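Local coordinates for protein transcriptional repressor, TetR family (Thermus thermophilus, PDB 3ANP) that represses transcription of genes for fatty acid degradation and binds acyl-CoA, here the lauroyl thioester, as its ligand, at residues Glu29-Ala32 with Thr33-Ala36; His40-Arg43 with Gly44-Phe47. All blocks are in the same frame, centred on the assembly; numbering follows the deposited sequence.

Interaction 1 of 2, residues Glu29-Ala32 with Thr33-Ala36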
loop_
_atom_site.group_PDB
_atom_site.type_symbol
_atom_site.label_atom_id
_atom_site.label_comp_id
_atom_site.label_asym_id
_atom_site.label_seq_id
_atom_site.Cartn_x
_atom_site.Cartn_y
_atom_site.Cartn_z
ATOM N N GLU A 29 4.288 19.298 14.889
ATOM C CA GLU A 29 4.657 20.319 15.882
ATOM C C GLU A 29 3.572 21.349 16.199
ATOM O O GLU A 29 3.609 22.008 17.240
ATOM C CB GLU A 29 5.922 21.058 15.424
ATOM C CG GLU A 29 7.151 20.161 15.282
ATOM C CD GLU A 29 7.349 19.629 13.865
ATOM O OE1 GLU A 29 6.350 19.342 13.173
ATOM O OE2 GLU A 29 8.517 19.486 13.447
ATOM N N THR A 30 2.616 21.491 15.297
ATOM C CA THR A 30 1.530 22.449 15.477
ATOM C C THR A 30 0.358 21.846 16.265
ATOM O O THR A 30 -0.121 20.766 15.943
ATOM C CB THR A 30 1.034 22.934 14.097
ATOM O OG1 THR A 30 2.092 23.642 13.434
ATOM C CG2 THR A 30 -0.171 23.845 14.246
ATOM N N THR A 31 -0.121 22.557 17.281
ATOM C CA THR A 31 -1.221 22.049 18.094
ATOM C C THR A 31 -2.580 22.695 17.816
ATOM O O THR A 31 -2.685 23.768 17.202
ATOM C CB THR A 31 -0.917 22.214 19.608
ATOM O OG1 THR A 31 -1.154 23.574 19.996
ATOM C CG2 THR A 31 0.551 21.839 19.908
ATOM N N ALA A 32 -3.629 22.033 18.285
ATOM C CA ALA A 32 -4.984 22.537 18.101
ATOM C C ALA A 32 -5.129 23.925 18.750
ATOM O O ALA A 32 -5.851 24.793 18.236
ATOM C CB ALA A 32 -5.998 21.540 18.704
ATOM N N THR A 33 -4.427 24.142 19.860
ATOM C CA THR A 33 -4.504 25.429 20.544
ATOM C C THR A 33 -3.866 26.557 19.709
ATOM O O THR A 33 -4.382 27.675 19.688
ATOM C CB THR A 33 -3.844 25.370 21.957
ATOM O OG1 THR A 33 -4.575 24.455 22.788
ATOM C CG2 THR A 33 -3.868 26.746 22.624
ATOM N N GLU A 34 -2.758 26.266 19.024
ATOM C CA GLU A 34 -2.103 27.269 18.177
ATOM C C GLU A 34 -2.988 27.600 16.985
ATOM O O GLU A 34 -3.116 28.769 16.603
ATOM C CB GLU A 34 -0.746 26.767 17.660
ATOM C CG GLU A 34 0.307 26.600 18.737
ATOM C CD GLU A 34 1.621 26.054 18.189
ATOM O OE1 GLU A 34 1.578 25.137 17.338
ATOM O OE2 GLU A 34 2.697 26.522 18.621
ATOM N N ILE A 35 -3.582 26.567 16.383
ATOM C CA ILE A 35 -4.477 26.766 15.254
ATOM C C ILE A 35 -5.661 27.639 15.670
ATOM O O ILE A 35 -6.007 28.606 14.982
ATOM C CB ILE A 35 -5.001 25.407 14.699
ATOM C CG1 ILE A 35 -3.852 24.640 14.025
ATOM C CG2 ILE A 35 -6.115 25.641 13.682
ATOM C CD1 ILE A 35 -4.248 23.239 13.577
ATOM N N ALA A 36 -6.280 27.298 16.798
ATOM C CA ALA A 36 -7.424 28.044 17.315
ATOM C C ALA A 36 -7.053 29.516 17.514
ATOM O O ALA A 36 -7.778 30.424 17.069
ATOM C CB ALA A 36 -7.880 27.445 18.638
#

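Interaction 2 of 2, residues His40-Arg43 with Gly44-Phe47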
loop_
_atom_site.group_PDB
_atom_site.type_symbol
_atom_site.label_atom_id
_atom_site.label_comp_id
_atom_site.label_asym_id
_atom_site.label_seq_id
_atom_site.Cartn_x
_atom_site.Cartn_y
_atom_site.Cartn_z
ATOM N N HIS A 40 -8.537 32.707 15.583
ATOM C CA HIS A 40 -9.358 33.437 16.540
ATOM C C HIS A 40 -10.653 32.715 16.930
ATOM O O HIS A 40 -11.750 33.286 16.871
ATOM C CB HIS A 40 -9.681 34.849 16.034
ATOM C CG HIS A 40 -10.051 35.802 17.131
ATOM N ND1 HIS A 40 -10.775 36.955 16.911
ATOM C CD2 HIS A 40 -9.787 35.775 18.461
ATOM C CE1 HIS A 40 -10.943 37.595 18.056
ATOM N NE2 HIS A 40 -10.353 36.899 19.012
ATOM N N VAL A 41 -10.522 31.448 17.319
ATOM C CA VAL A 41 -11.666 30.658 17.778
ATOM C C VAL A 41 -11.167 29.912 19.005
ATOM O O VAL A 41 -9.977 29.930 19.286
ATOM C CB VAL A 41 -12.156 29.641 16.712
ATOM C CG1 VAL A 41 -12.663 30.396 15.471
ATOM C CG2 VAL A 41 -11.027 28.671 16.336
ATOM N N SER A 42 -12.060 29.272 19.752
ATOM C CA SER A 42 -11.615 28.525 20.931
ATOM C C SER A 42 -11.093 27.161 20.489
ATOM O O SER A 42 -11.372 26.717 19.379
ATOM C CB SER A 42 -12.777 28.304 21.902
ATOM O OG SER A 42 -13.715 27.405 21.339
ATOM N N ARG A 43 -10.346 26.497 21.368
ATOM C CA ARG A 43 -9.818 25.175 21.073
ATOM C C ARG A 43 -11.009 24.251 20.829
ATOM O O ARG A 43 -10.982 23.389 19.943
ATOM C CB ARG A 43 -8.979 24.673 22.257
ATOM C CG ARG A 43 -8.436 23.251 22.088
ATOM C CD ARG A 43 -7.788 22.747 23.365
ATOM N NE ARG A 43 -7.447 21.324 23.271
ATOM C CZ ARG A 43 -6.276 20.859 22.839
ATOM N NH1 ARG A 43 -5.325 21.701 22.465
ATOM N NH2 ARG A 43 -6.055 19.548 22.777
ATOM N N GLY A 44 -12.068 24.448 21.611
ATOM C CA GLY A 44 -13.263 23.639 21.450
ATOM C C GLY A 44 -13.908 23.817 20.082
ATOM O O GLY A 44 -14.418 22.864 19.495
ATOM N N THR A 45 -13.895 25.040 19.568
ATOM C CA THR A 45 -14.486 25.322 18.258
ATOM C C THR A 45 -13.649 24.686 17.137
ATOM O O THR A 45 -14.186 24.187 16.149
ATOM C CB THR A 45 -14.603 26.848 18.036
ATOM O OG1 THR A 45 -15.585 27.364 18.931
ATOM C CG2 THR A 45 -15.009 27.178 16.597
ATOM N N PHE A 46 -12.334 24.701 17.293
ATOM C CA PHE A 46 -11.479 24.080 16.295
ATOM C C PHE A 46 -11.877 22.608 16.151
ATOM O O PHE A 46 -12.014 22.110 15.040
ATOM C CB PHE A 46 -10.010 24.131 16.701
ATOM C CG PHE A 46 -9.152 23.186 15.904
ATOM C CD1 PHE A 46 -8.778 23.504 14.597
ATOM C CD2 PHE A 46 -8.816 21.932 16.414
ATOM C CE1 PHE A 46 -8.088 22.581 13.805
ATOM C CE2 PHE A 46 -8.131 21.002 15.634
ATOM C CZ PHE A 46 -7.769 21.324 14.327
ATOM N N PHE A 47 -12.052 21.909 17.272
ATOM C CA PHE A 47 -12.424 20.496 17.203
ATOM C C PHE A 47 -13.817 20.249 16.655
ATOM O O PHE A 47 -14.095 19.171 16.111
ATOM C CB PHE A 47 -12.253 19.817 18.572
ATOM C CG PHE A 47 -10.818 19.535 18.915
ATOM C CD1 PHE A 47 -10.049 18.699 18.094
ATOM C CD2 PHE A 47 -10.218 20.128 20.026
ATOM C CE1 PHE A 47 -8.698 18.460 18.374
ATOM C CE2 PHE A 47 -8.866 19.897 20.318
ATOM C CZ PHE A 47 -8.107 19.062 19.490
HETATM O O HOH W 1 -14.948 29.767 19.418
#

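Interaction 1 of 2, residues Glu29-Ala32 with Thr33-Ala36
Thr33 presents its backbone N to Thr31 OG1 at 3.3 Å, but the N-H is aimed well off the oxygen, at 120°, and the bond is weak. The Thr33 hydroxyl turns elsewhere, being hydrogen-bonded to Arg43 NH1. Glu34 supplies the stronger evidence for an N-cap at Thr31. Its backbone N reaches Thr31 OG1 at 3.3 Å along a much straighter line, 158°. The Thr31 hydroxyl can take both amides because chi1 of 79° sets OG1 between the backbone N and the carbonyl carbon, facing the first turn of the helix. The return bond comes from the Glu34 side chain: it runs out extended beyond CG, and OE1 accepts from Thr31 N at 3.1 Å. That N-H meets the carboxylate on the anti side of OE1, tilted out of the carboxylate plane. Amide to hydroxyl and amide to carboxylate, crossing between the same two residues, define a capping box. Glu34 OE2 has a separate mate, a salt bridge to Arg25 NH1, so the two oxygens are held by different partners.

Ile35 carries the backbone pattern on, its N donating to Thr31 O at 3.1 Å. Its CG1 lies 3.8 Å from Thr30 CG2, the two side chains crossing at about a right angle in a small apolar contact. Ala36 completes the turn: its N donates to Ala32 O at 2.9 Å, and its CB passes 3.4 Å from that same oxygen.

The cap therefore fixes the start of helix 32-39, the leading helix of the predicted helix-turn-helix. Thr30 and Ile35 both face helix 3-25, meeting at Phe22, while Ala32 packs against Arg43, Phe46 and Phe47 of helix 43-49.

Interaction 2 of 2, residues His40-Arg43 with Gly44-Phe47
Arg43 and Phe47 run side by side in the same direction, one helical turn apart. The arginine chain stands fully extended from CG to NE, with CG anti to the backbone N (chi1 177°), and this lays it along the phenylalanine ring. Phe47 CE2 does the touching, 3.8 Å from Arg43 CG and 3.6 Å from Arg43 NE. The planes of guanidinium and ring are 65° apart, so this is no flat stack: CE2 sits over one guanidinium face near its rim, while NE lies at the ring's edge, in its plane. Farther out, Arg43 NH1 is hydrogen-bonded to Thr33 OG1, which steadies the end of the chain. On the backbone, Phe47 N donates to Arg43 O at 3.2 Å. One face of the Phe47 ring is covered by Phe46 CD2, placed above its centre. Substituting an alanine here removes the ring, and would probably leave the Arg43 chain without the ring edge it lies along and the edge of Phe46 without the face it points into.

Thr45 carries the other half of the contact. Its N donates to Ser42 OG at 3.0 Å and 148°, the capping bond that identifies Ser42 as N-cap. A second, weak bond goes from the same N to Ser42 O, whose main helical donor is Phe46 N at 3.1 Å. A water accepts from Ser42 N at 2.9 Å and also lies very close to Thr45 OG1, too close for the second link to be taken at face value. The Thr45 methyl CG2 rests 3.8 Å from Val41 CB.

Just upstream, His40 ends the preceding helix in a Schellman motif with positive phi. Helix end, short turn and freshly capped helix fit the predicted helix-turn-helix, in which helix 43-49 probably corresponds to the recognition helix, as in other TetR-family repressors.

In the fold
Interaction 1 closes before interaction 2 opens, and their centres lie about 10 Å apart on the same side of the chain's centre. Each marks the start of a short helix, 32-39 and then 43-49, within the TetR-family N-terminal range and almost wholly within the predicted helix-turn-helix. The two join directly: Ala36 O lies 2.9 Å from Val41 N, a probable hydrogen bond that closes the end of helix 32-39, and Ile35 CG2 packs 3.5 Å from Phe46 CD1. Helix 3-25 backs both. Two successive N-caps thus define where the helices of the unit begin and are consistent with a compact DNA-reading module, separate from the acyl-CoA pocket formed by later helices.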